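Local coordinates for uncharacterized metal-dependent hydrolase (Pyrococcus horikoshii, PDB 3IGH), which is of unknown specific function but belongs to the amidohydrolase family and probably hydrolyses carbon-nitrogen bonds other than peptide bonds, at residues A5-T10 / E38-I43; G29-A34 / F463-I468; V52-K57 / Y467-R472. All coordinates share one frame; numbering follows the deposited sequence.

Contact 1. Residues A5-T10 / E38-I43; sequences ALINGT and EVAKKI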
loop_
_atom_site.group_PDB
_atom_site.type_symbol
_atom_site.label_atom_id
_atom_site.label_comp_id
_atom_site.label_asym_id
_atom_site.label_seq_id
_atom_site.Cartn_x
_atom_site.Cartn_y
_atom_site.Cartn_z
ATOM N N ALA A 5 -25.816 5.531 -13.232
ATOM C CA ALA A 5 -26.318 4.515 -14.145
ATOM C C ALA A 5 -25.878 4.798 -15.577
ATOM O O ALA A 5 -25.866 5.948 -16.016
ATOM C CB ALA A 5 -27.833 4.397 -14.060
ATOM N N LEU A 6 -25.480 3.739 -16.276
ATOM C CA LEU A 6 -25.253 3.778 -17.712
ATOM C C LEU A 6 -26.420 3.017 -18.314
ATOM O O LEU A 6 -26.555 1.815 -18.086
ATOM C CB LEU A 6 -23.938 3.084 -18.093
ATOM C CG LEU A 6 -22.566 3.553 -17.597
ATOM C CD1 LEU A 6 -21.470 2.796 -18.347
ATOM C CD2 LEU A 6 -22.368 5.054 -17.766
ATOM N N ILE A 7 -27.273 3.722 -19.058
ATOM C CA ILE A 7 -28.529 3.156 -19.562
ATOM C C ILE A 7 -28.692 3.391 -21.063
ATOM O O ILE A 7 -27.981 4.220 -21.644
ATOM C CB ILE A 7 -29.776 3.754 -18.834
ATOM C CG1 ILE A 7 -29.889 5.266 -19.078
ATOM C CG2 ILE A 7 -29.765 3.419 -17.336
ATOM C CD1 ILE A 7 -31.309 5.767 -19.169
ATOM N N ASN A 8 -29.643 2.671 -21.665
ATOM C CA ASN A 8 -30.035 2.835 -23.078
ATOM C C ASN A 8 -28.849 2.650 -24.031
ATOM O O ASN A 8 -28.519 3.520 -24.850
ATOM C CB ASN A 8 -30.762 4.175 -23.301
ATOM C CG ASN A 8 -31.392 4.286 -24.684
ATOM O OD1 ASN A 8 -32.049 3.358 -25.160
ATOM N ND2 ASN A 8 -31.181 5.425 -25.337
ATOM N N GLY A 9 -28.188 1.511 -23.874
ATOM C CA GLY A 9 -27.032 1.176 -24.683
ATOM C C GLY A 9 -26.800 -0.309 -24.656
ATOM O O GLY A 9 -27.552 -1.052 -24.029
ATOM N N THR A 10 -25.755 -0.745 -25.348
ATOM C CA THR A 10 -25.422 -2.156 -25.394
ATOM C C THR A 10 -24.107 -2.345 -24.656
ATOM O O THR A 10 -23.043 -1.919 -25.119
ATOM C CB THR A 10 -25.331 -2.661 -26.842
ATOM O OG1 THR A 10 -26.616 -2.539 -27.465
ATOM C CG2 THR A 10 -24.888 -4.113 -26.890
ATOM N N GLU A 38 -34.055 -0.148 -17.540
ATOM C CA GLU A 38 -35.090 0.490 -16.715
ATOM C C GLU A 38 -34.878 0.258 -15.219
ATOM O O GLU A 38 -35.114 1.161 -14.410
ATOM C CB GLU A 38 -36.499 0.040 -17.134
ATOM C CG GLU A 38 -37.059 0.775 -18.354
ATOM C CD GLU A 38 -37.224 2.273 -18.122
ATOM O OE1 GLU A 38 -36.628 3.062 -18.885
ATOM O OE2 GLU A 38 -37.940 2.662 -17.173
ATOM N N VAL A 39 -34.435 -0.948 -14.868
ATOM C CA VAL A 39 -34.107 -1.300 -13.482
ATOM C C VAL A 39 -32.924 -0.463 -12.970
ATOM O O VAL A 39 -32.967 0.069 -11.857
ATOM C CB VAL A 39 -33.815 -2.813 -13.341
ATOM C CG1 VAL A 39 -33.503 -3.183 -11.895
ATOM C CG2 VAL A 39 -34.996 -3.625 -13.844
ATOM N N ALA A 40 -31.897 -0.330 -13.807
ATOM C CA ALA A 40 -30.715 0.472 -13.494
ATOM C C ALA A 40 -31.072 1.928 -13.201
ATOM O O ALA A 40 -30.610 2.490 -12.208
ATOM C CB ALA A 40 -29.686 0.388 -14.632
ATOM N N LYS A 41 -31.909 2.515 -14.058
ATOM C CA LYS A 41 -32.363 3.901 -13.913
ATOM C C LYS A 41 -33.189 4.088 -12.640
ATOM O O LYS A 41 -33.064 5.106 -11.959
ATOM C CB LYS A 41 -33.161 4.334 -15.156
ATOM C CG LYS A 41 -33.614 5.804 -15.168
ATOM C CD LYS A 41 -34.007 6.296 -16.567
ATOM C CE LYS A 41 -35.303 5.668 -17.085
ATOM N NZ LYS A 41 -36.527 6.294 -16.505
ATOM N N LYS A 42 -34.004 3.084 -12.318
ATOM C CA LYS A 42 -34.868 3.099 -11.140
ATOM C C LYS A 42 -34.058 3.105 -9.845
ATOM O O LYS A 42 -34.370 3.860 -8.920
ATOM C CB LYS A 42 -35.812 1.893 -11.163
ATOM C CG LYS A 42 -36.949 1.964 -10.155
ATOM C CD LYS A 42 -37.940 0.816 -10.338
ATOM C CE LYS A 42 -38.821 1.008 -11.573
ATOM N NZ LYS A 42 -39.849 -0.063 -11.696
ATOM N N ILE A 43 -33.024 2.262 -9.797
ATOM C CA ILE A 43 -32.109 2.176 -8.656
ATOM C C ILE A 43 -31.489 3.544 -8.348
ATOM O O ILE A 43 -31.534 4.012 -7.208
ATOM C CB ILE A 43 -31.011 1.086 -8.892
ATOM C CG1 ILE A 43 -31.625 -0.316 -8.821
ATOM C CG2 ILE A 43 -29.883 1.190 -7.864
ATOM C CD1 ILE A 43 -30.805 -1.386 -9.528
#
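Ile7 and Lys41 carry most of this strand-on-helix contact, which is made by van der Waals packing. The tip of the isoleucine, CD1, lies 3.8 Å from Lys41 CD, so the lysine contributes the aliphatic middle of its chain, and the two side chains meet at a slant. Ile7 CG1 sits between the backbone N and the carbonyl carbon (chi1 63°), which directs CD1 toward the lysine while the CG2 branch turns to the helix backbone. CG2 rests 4.1 Å from Ala40 CB and about equally close to Lys41 N. Two residues earlier on the same strand, Ala5 CB lies 3.8 Å from the backbone oxygen Ala40 O and stands 4.5 Å from Ala40 CB. Methyl groups at positions 5 and 40 permit a close approach: the axes of strand 5-7 and helix 38-43 come within 7.9 Å and run roughly antiparallel, at 151°. Beyond CD the Lys41 chain bends at its last two torsions and carries NZ away from the strand toward Glu38, a long ion pair on the helix surface. Further out, Ser37 OG is hydrogen-bonded to Asn8 N, and the side chains of Val25 and Tyr33 also touch Ala40. Leu6, whose side chain points off the other face of the strand, packs on Leu24, Ile26 and Val52. Helix 37-47 thus covers one face of the small mixed sheet formed by strands 3-7, 23-27, 30-35 and 50-53, part of the β-rich domain that accompanies the TIM barrel in many amidohydrolases.

Contact 2. Residues G29-A34 / F463-I468; sequences GKVIYA and FKAEYI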
loop_
_atom_site.group_PDB
_atom_site.type_symbol
_atom_site.label_atom_id
_atom_site.label_comp_id
_atom_site.label_asym_id
_atom_site.label_seq_id
_atom_site.Cartn_x
_atom_site.Cartn_y
_atom_site.Cartn_z
ATOM N N GLY A 29 -16.619 3.408 -8.292
ATOM C CA GLY A 29 -15.723 2.707 -9.202
ATOM C C GLY A 29 -15.974 1.221 -9.352
ATOM O O GLY A 29 -15.169 0.530 -9.962
ATOM N N LYS A 30 -17.078 0.721 -8.797
ATOM C CA LYS A 30 -17.433 -0.698 -8.942
ATOM C C LYS A 30 -18.844 -0.905 -9.485
ATOM O O LYS A 30 -19.749 -0.154 -9.146
ATOM C CB LYS A 30 -17.265 -1.444 -7.614
ATOM C CG LYS A 30 -15.808 -1.702 -7.229
ATOM C CD LYS A 30 -15.683 -2.909 -6.315
ATOM C CE LYS A 30 -14.226 -3.327 -6.143
ATOM N NZ LYS A 30 -14.119 -4.650 -5.469
ATOM N N VAL A 31 -19.010 -1.922 -10.330
ATOM C CA VAL A 31 -20.321 -2.319 -10.848
ATOM C C VAL A 31 -21.125 -2.982 -9.726
ATOM O O VAL A 31 -20.629 -3.885 -9.048
ATOM C CB VAL A 31 -20.183 -3.293 -12.051
ATOM C CG1 VAL A 31 -21.543 -3.844 -12.477
ATOM C CG2 VAL A 31 -19.466 -2.603 -13.238
ATOM N N ILE A 32 -22.354 -2.525 -9.507
ATOM C CA ILE A 32 -23.206 -3.150 -8.478
ATOM C C ILE A 32 -24.484 -3.788 -9.021
ATOM O O ILE A 32 -25.099 -4.641 -8.369
ATOM C CB ILE A 32 -23.496 -2.193 -7.303
ATOM C CG1 ILE A 32 -24.178 -0.915 -7.781
ATOM C CG2 ILE A 32 -22.202 -1.850 -6.585
ATOM C CD1 ILE A 32 -24.913 -0.179 -6.678
ATOM N N TYR A 33 -24.867 -3.373 -10.226
ATOM C CA TYR A 33 -25.940 -4.003 -10.972
ATOM C C TYR A 33 -25.588 -4.014 -12.462
ATOM O O TYR A 33 -25.091 -3.026 -12.993
ATOM C CB TYR A 33 -27.282 -3.288 -10.728
ATOM C CG TYR A 33 -28.426 -3.843 -11.554
ATOM C CD1 TYR A 33 -29.068 -5.027 -11.187
ATOM C CD2 TYR A 33 -28.859 -3.188 -12.709
ATOM C CE1 TYR A 33 -30.107 -5.547 -11.951
ATOM C CE2 TYR A 33 -29.896 -3.696 -13.477
ATOM C CZ TYR A 33 -30.513 -4.876 -13.096
ATOM O OH TYR A 33 -31.540 -5.378 -13.861
ATOM N N ALA A 34 -25.827 -5.155 -13.105
ATOM C CA ALA A 34 -25.728 -5.292 -14.555
ATOM C C ALA A 34 -26.991 -6.003 -15.010
ATOM O O ALA A 34 -27.239 -7.139 -14.598
ATOM C CB ALA A 34 -24.494 -6.120 -14.941
ATOM N N PHE A 463 -16.959 -6.287 -9.915
ATOM C CA PHE A 463 -15.815 -5.849 -10.708
ATOM C C PHE A 463 -15.683 -4.329 -10.717
ATOM O O PHE A 463 -16.681 -3.614 -10.590
ATOM C CB PHE A 463 -15.923 -6.380 -12.137
ATOM C CG PHE A 463 -15.569 -7.839 -12.280
ATOM C CD1 PHE A 463 -16.523 -8.834 -12.060
ATOM C CD2 PHE A 463 -14.279 -8.220 -12.648
ATOM C CE1 PHE A 463 -16.191 -10.186 -12.201
ATOM C CE2 PHE A 463 -13.931 -9.564 -12.788
ATOM C CZ PHE A 463 -14.889 -10.552 -12.566
ATOM N N LYS A 464 -14.447 -3.843 -10.850
ATOM C CA LYS A 464 -14.191 -2.420 -11.066
ATOM C C LYS A 464 -14.829 -1.978 -12.387
ATOM O O LYS A 464 -14.784 -2.707 -13.382
ATOM C CB LYS A 464 -12.690 -2.111 -11.097
ATOM C CG LYS A 464 -11.982 -2.244 -9.753
ATOM C CD LYS A 464 -10.600 -1.592 -9.785
ATOM C CE LYS A 464 -9.952 -1.637 -8.409
ATOM N NZ LYS A 464 -8.759 -0.747 -8.301
ATOM N N ALA A 465 -15.417 -0.786 -12.388
ATOM C CA ALA A 465 -16.070 -0.246 -13.579
ATOM C C ALA A 465 -15.056 0.433 -14.494
ATOM O O ALA A 465 -15.056 1.662 -14.653
ATOM C CB ALA A 465 -17.180 0.728 -13.182
ATOM N N GLU A 466 -14.181 -0.376 -15.082
ATOM C CA GLU A 466 -13.233 0.100 -16.078
ATOM C C GLU A 466 -13.799 -0.285 -17.421
ATOM O O GLU A 466 -13.810 -1.459 -17.791
ATOM C CB GLU A 466 -11.844 -0.537 -15.901
ATOM C CG GLU A 466 -11.266 -0.436 -14.497
ATOM C CD GLU A 466 -10.849 0.968 -14.105
ATOM O OE1 GLU A 466 -11.013 1.910 -14.904
ATOM O OE2 GLU A 466 -10.341 1.129 -12.983
ATOM N N TYR A 467 -14.292 0.711 -18.138
ATOM C CA TYR A 467 -14.984 0.453 -19.381
ATOM C C TYR A 467 -14.613 1.496 -20.408
ATOM O O TYR A 467 -14.094 2.570 -20.069
ATOM C CB TYR A 467 -16.512 0.411 -19.150
ATOM C CG TYR A 467 -17.084 1.711 -18.615
ATOM C CD1 TYR A 467 -17.444 2.749 -19.481
ATOM C CD2 TYR A 467 -17.264 1.903 -17.245
ATOM C CE1 TYR A 467 -17.955 3.946 -19.000
ATOM C CE2 TYR A 467 -17.780 3.102 -16.750
ATOM C CZ TYR A 467 -18.125 4.115 -17.635
ATOM O OH TYR A 467 -18.635 5.304 -17.164
ATOM N N ILE A 468 -14.873 1.175 -21.670
ATOM C CA ILE A 468 -14.721 2.140 -22.748
ATOM C C ILE A 468 -16.030 2.220 -23.521
ATOM O O ILE A 468 -16.766 1.233 -23.614
ATOM C CB ILE A 468 -13.499 1.834 -23.675
ATOM C CG1 ILE A 468 -13.537 0.408 -24.232
ATOM C CG2 ILE A 468 -12.189 2.034 -22.909
ATOM C CD1 ILE A 468 -12.290 0.031 -25.050
HETATM O O HOH W 1 -12.355 1.748 -11.113
#
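Val31 holds CG1 anti to its nitrogen (chi1 173°), which places CG2 beside that nitrogen and 4.0 Å from the methyl CB of Ala465. Lys30 has CG beside its own N (chi1 -74°) and is extended from there on; Lys464 adopts the same shape, and Lys30 CE passes 4.4 Å from Lys464 CG, the one loose approach between the two side chains. These two lysines face each other as the non-hydrogen-bonded pair of a single antiparallel bridge, their CA atoms 4.2 Å apart. A backbone bond lies to each side of the pair: Val31 N donates to Phe463 O over 2.9 Å and Ala465 N to Gly29 O over 2.8 Å. The same two oxygens also receive CA-H...O contacts, from Lys30 and Lys464 respectively. A water hydrogen-bonded to Glu466 OE2 at 2.8 Å also reaches Gly29 O at longer range, and OE2 has a salt-bridge partner in Arg255. Gly29, just before the strand, has a positive phi, and on the other side the chain soon swerves: Ala465 is the centre of an inverse gamma turn before strand 467-470 begins. Within strand 30-35, Ile32 and Tyr33 both stand opposite Val25 in a classic beta bulge, and Lys30 packs on His28 of the second subunit. The contact is thus an isolated antiparallel bridge, joining the edge strand of the N-terminal sheet to the returning C-terminal chain of the amidohydrolase fold.

Contact 3. Residues V52-K57 / Y467-R472; sequences VDLKGK and YIILDR. With SO4 (sulfate ion), chain D; SO4 (sulfate ion), chain T.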
loop_
_atom_site.group_PDB
_atom_site.type_symbol
_atom_site.label_atom_id
_atom_site.label_comp_id
_atom_site.label_asym_id
_atom_site.label_seq_id
_atom_site.Cartn_x
_atom_site.Cartn_y
_atom_site.Cartn_z
ATOM N N VAL A 52 -26.685 8.420 -16.922
ATOM C CA VAL A 52 -26.002 8.653 -18.192
ATOM C C VAL A 52 -26.713 7.901 -19.313
ATOM O O VAL A 52 -26.790 6.668 -19.306
ATOM C CB VAL A 52 -24.506 8.241 -18.124
ATOM C CG1 VAL A 52 -23.830 8.387 -19.483
ATOM C CG2 VAL A 52 -23.772 9.066 -17.074
ATOM N N ASP A 53 -27.251 8.666 -20.259
ATOM C CA ASP A 53 -27.878 8.111 -21.445
ATOM C C ASP A 53 -26.781 7.757 -22.443
ATOM O O ASP A 53 -26.050 8.636 -22.908
ATOM C CB ASP A 53 -28.846 9.137 -22.048
ATOM C CG ASP A 53 -29.780 8.537 -23.101
ATOM O OD1 ASP A 53 -29.742 7.311 -23.349
ATOM O OD2 ASP A 53 -30.570 9.310 -23.680
ATOM N N LEU A 54 -26.666 6.470 -22.765
ATOM C CA LEU A 54 -25.653 6.013 -23.721
ATOM C C LEU A 54 -26.026 6.329 -25.167
ATOM O O LEU A 54 -25.154 6.348 -26.039
ATOM C CB LEU A 54 -25.366 4.514 -23.563
ATOM C CG LEU A 54 -24.534 4.080 -22.346
ATOM C CD1 LEU A 54 -24.526 2.579 -22.244
ATOM C CD2 LEU A 54 -23.115 4.617 -22.428
ATOM N N LYS A 55 -27.319 6.583 -25.397
ATOM C CA LYS A 55 -27.878 6.904 -26.723
ATOM C C LYS A 55 -27.510 5.860 -27.782
ATOM O O LYS A 55 -27.036 6.195 -28.871
ATOM C CB LYS A 55 -27.485 8.320 -27.174
ATOM C CG LYS A 55 -28.150 9.447 -26.391
ATOM C CD LYS A 55 -27.872 10.789 -27.058
ATOM C CE LYS A 55 -28.418 11.959 -26.250
ATOM N NZ LYS A 55 -27.554 12.288 -25.082
ATOM N N GLY A 56 -27.704 4.591 -27.430
ATOM C CA GLY A 56 -27.414 3.477 -28.328
ATOM C C GLY A 56 -25.956 3.049 -28.455
ATOM O O GLY A 56 -25.666 2.068 -29.148
ATOM N N LYS A 57 -25.038 3.762 -27.795
ATOM C CA LYS A 57 -23.604 3.443 -27.877
ATOM C C LYS A 57 -23.246 2.122 -27.190
ATOM O O LYS A 57 -24.038 1.572 -26.417
ATOM C CB LYS A 57 -22.746 4.584 -27.325
ATOM C CG LYS A 57 -22.701 5.817 -28.220
ATOM C CD LYS A 57 -21.877 6.927 -27.584
ATOM C CE LYS A 57 -22.393 8.309 -27.972
ATOM N NZ LYS A 57 -23.636 8.681 -27.226
ATOM N N TYR A 467 -14.292 0.711 -18.138
ATOM C CA TYR A 467 -14.984 0.453 -19.381
ATOM C C TYR A 467 -14.613 1.496 -20.408
ATOM O O TYR A 467 -14.094 2.570 -20.069
ATOM C CB TYR A 467 -16.512 0.411 -19.150
ATOM C CG TYR A 467 -17.084 1.711 -18.615
ATOM C CD1 TYR A 467 -17.444 2.749 -19.481
ATOM C CD2 TYR A 467 -17.264 1.903 -17.245
ATOM C CE1 TYR A 467 -17.955 3.946 -19.000
ATOM C CE2 TYR A 467 -17.780 3.102 -16.750
ATOM C CZ TYR A 467 -18.125 4.115 -17.635
ATOM O OH TYR A 467 -18.635 5.304 -17.164
ATOM N N ILE A 468 -14.873 1.175 -21.670
ATOM C CA ILE A 468 -14.721 2.140 -22.748
ATOM C C ILE A 468 -16.030 2.220 -23.521
ATOM O O ILE A 468 -16.766 1.233 -23.614
ATOM C CB ILE A 468 -13.499 1.834 -23.675
ATOM C CG1 ILE A 468 -13.537 0.408 -24.232
ATOM C CG2 ILE A 468 -12.189 2.034 -22.909
ATOM C CD1 ILE A 468 -12.290 0.031 -25.050
ATOM N N ILE A 469 -16.329 3.406 -24.033
ATOM C CA ILE A 469 -17.569 3.642 -24.767
ATOM C C ILE A 469 -17.245 3.713 -26.257
ATOM O O ILE A 469 -16.364 4.467 -26.680
ATOM C CB ILE A 469 -18.299 4.929 -24.267
ATOM C CG1 ILE A 469 -18.631 4.797 -22.770
ATOM C CG2 ILE A 469 -19.581 5.187 -25.073
ATOM C CD1 ILE A 469 -19.396 5.977 -22.165
ATOM N N LEU A 470 -17.944 2.904 -27.047
ATOM C CA LEU A 470 -17.701 2.842 -28.486
ATOM C C LEU A 470 -18.946 3.230 -29.292
ATOM O O LEU A 470 -20.076 3.083 -28.812
ATOM C CB LEU A 470 -17.201 1.445 -28.881
ATOM C CG LEU A 470 -15.993 0.881 -28.111
ATOM C CD1 LEU A 470 -15.745 -0.557 -28.493
ATOM C CD2 LEU A 470 -14.728 1.718 -28.322
ATOM N N ASP A 471 -18.732 3.740 -30.505
ATOM C CA ASP A 471 -19.841 4.089 -31.403
ATOM C C ASP A 471 -20.477 2.848 -32.020
ATOM O O ASP A 471 -21.658 2.849 -32.361
ATOM C CB ASP A 471 -19.373 5.026 -32.517
ATOM C CG ASP A 471 -19.188 6.457 -32.046
ATOM O OD1 ASP A 471 -19.776 6.836 -31.006
ATOM O OD2 ASP A 471 -18.457 7.209 -32.729
ATOM N N ARG A 472 -19.679 1.793 -32.161
ATOM C CA ARG A 472 -20.105 0.571 -32.831
ATOM C C ARG A 472 -19.780 -0.683 -32.024
ATOM O O ARG A 472 -18.955 -0.649 -31.106
ATOM C CB ARG A 472 -19.442 0.472 -34.199
ATOM C CG ARG A 472 -19.866 1.533 -35.209
ATOM C CD ARG A 472 -18.854 1.633 -36.336
ATOM N NE ARG A 472 -17.541 2.055 -35.855
ATOM C CZ ARG A 472 -16.467 2.195 -36.627
ATOM N NH1 ARG A 472 -16.540 1.939 -37.925
ATOM N NH2 ARG A 472 -15.314 2.586 -36.098
HETATM S S SO4 D . -15.654 3.200 -32.513
HETATM O O1 SO4 D . -16.240 4.123 -31.546
HETATM O O2 SO4 D . -15.079 3.952 -33.625
HETATM O O3 SO4 D . -14.585 2.450 -31.868
HETATM O O4 SO4 D . -16.673 2.265 -32.988
HETATM S S SO4 T . -14.939 3.388 -40.827
HETATM O O1 SO4 T . -15.948 4.041 -39.996
HETATM O O2 SO4 T . -13.618 3.911 -40.487
HETATM O O3 SO4 T . -14.973 1.946 -40.595
HETATM O O4 SO4 T . -15.216 3.655 -42.236
#
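A type I' beta turn, Leu54 to Lys57, links strand 50-53 to strand 58-68 and packs its two end residues against the outgoing end of strand 467-470, the last strand of this amidohydrolase chain. At the first corner Leu54 CD2 meets Ile469 CD1, methyl to methyl, at 4.0 Å. At the second, Lys57 lays its CB and CD against Ile469 CG2, while Lys57 CB also comes within 3.4 Å of Leu470 O. The Lys57 chain then bends at its last two torsions (chi4 76°) and folds NZ back onto its own turn, where it donates to Leu54 O over 3.0 Å. That oxygen takes the turn-closing Lys57 N as well, the two donors arriving from opposite faces of the carbonyl plane. Lys57 and Asp471 run side by side in the same direction, but NZ and OD1 stay 5.7 Å apart, too far for a salt bridge though a weak attraction is possible. Ahead of the turn, Asp53 OD1 accepts from Lys55 N in an Asx turn and also receives Asn8 ND2. Past the strand, a sulfate probably from the crystallisation liquor is also bound by His481 and His483 of what is evidently a C-terminal purification tag. Asp471 N donates to its O1 almost straight (173°), at 2.7 Å, and the Arg472 guanidinium meets it at an edge, NE to O4 at 3.0 Å and NH2 to O2 at 2.8 Å.

In the fold
The three contacts cluster in the β-rich part of the chain, their centres about 12 to 14 Å from one another. Contact 1 closes before contact 3 opens along the chain, and the segments of contacts 1 and 2 alternate. Strands 3-7, 30-35 and 50-53 belong to one mixed sheet, helix 37-47 connecting the last two along the chain. Contacts 2 and 3 both end on strand 467-470, which pairs with strand 58-68. Tyr33 packs on the helix of contact 1, and Tyr467 touches Leu6 on the sheet's other face. N- and C-terminal chain parts, more than 400 residues apart, are thereby joined, and contacts 1 and 2 also touch the second subunit.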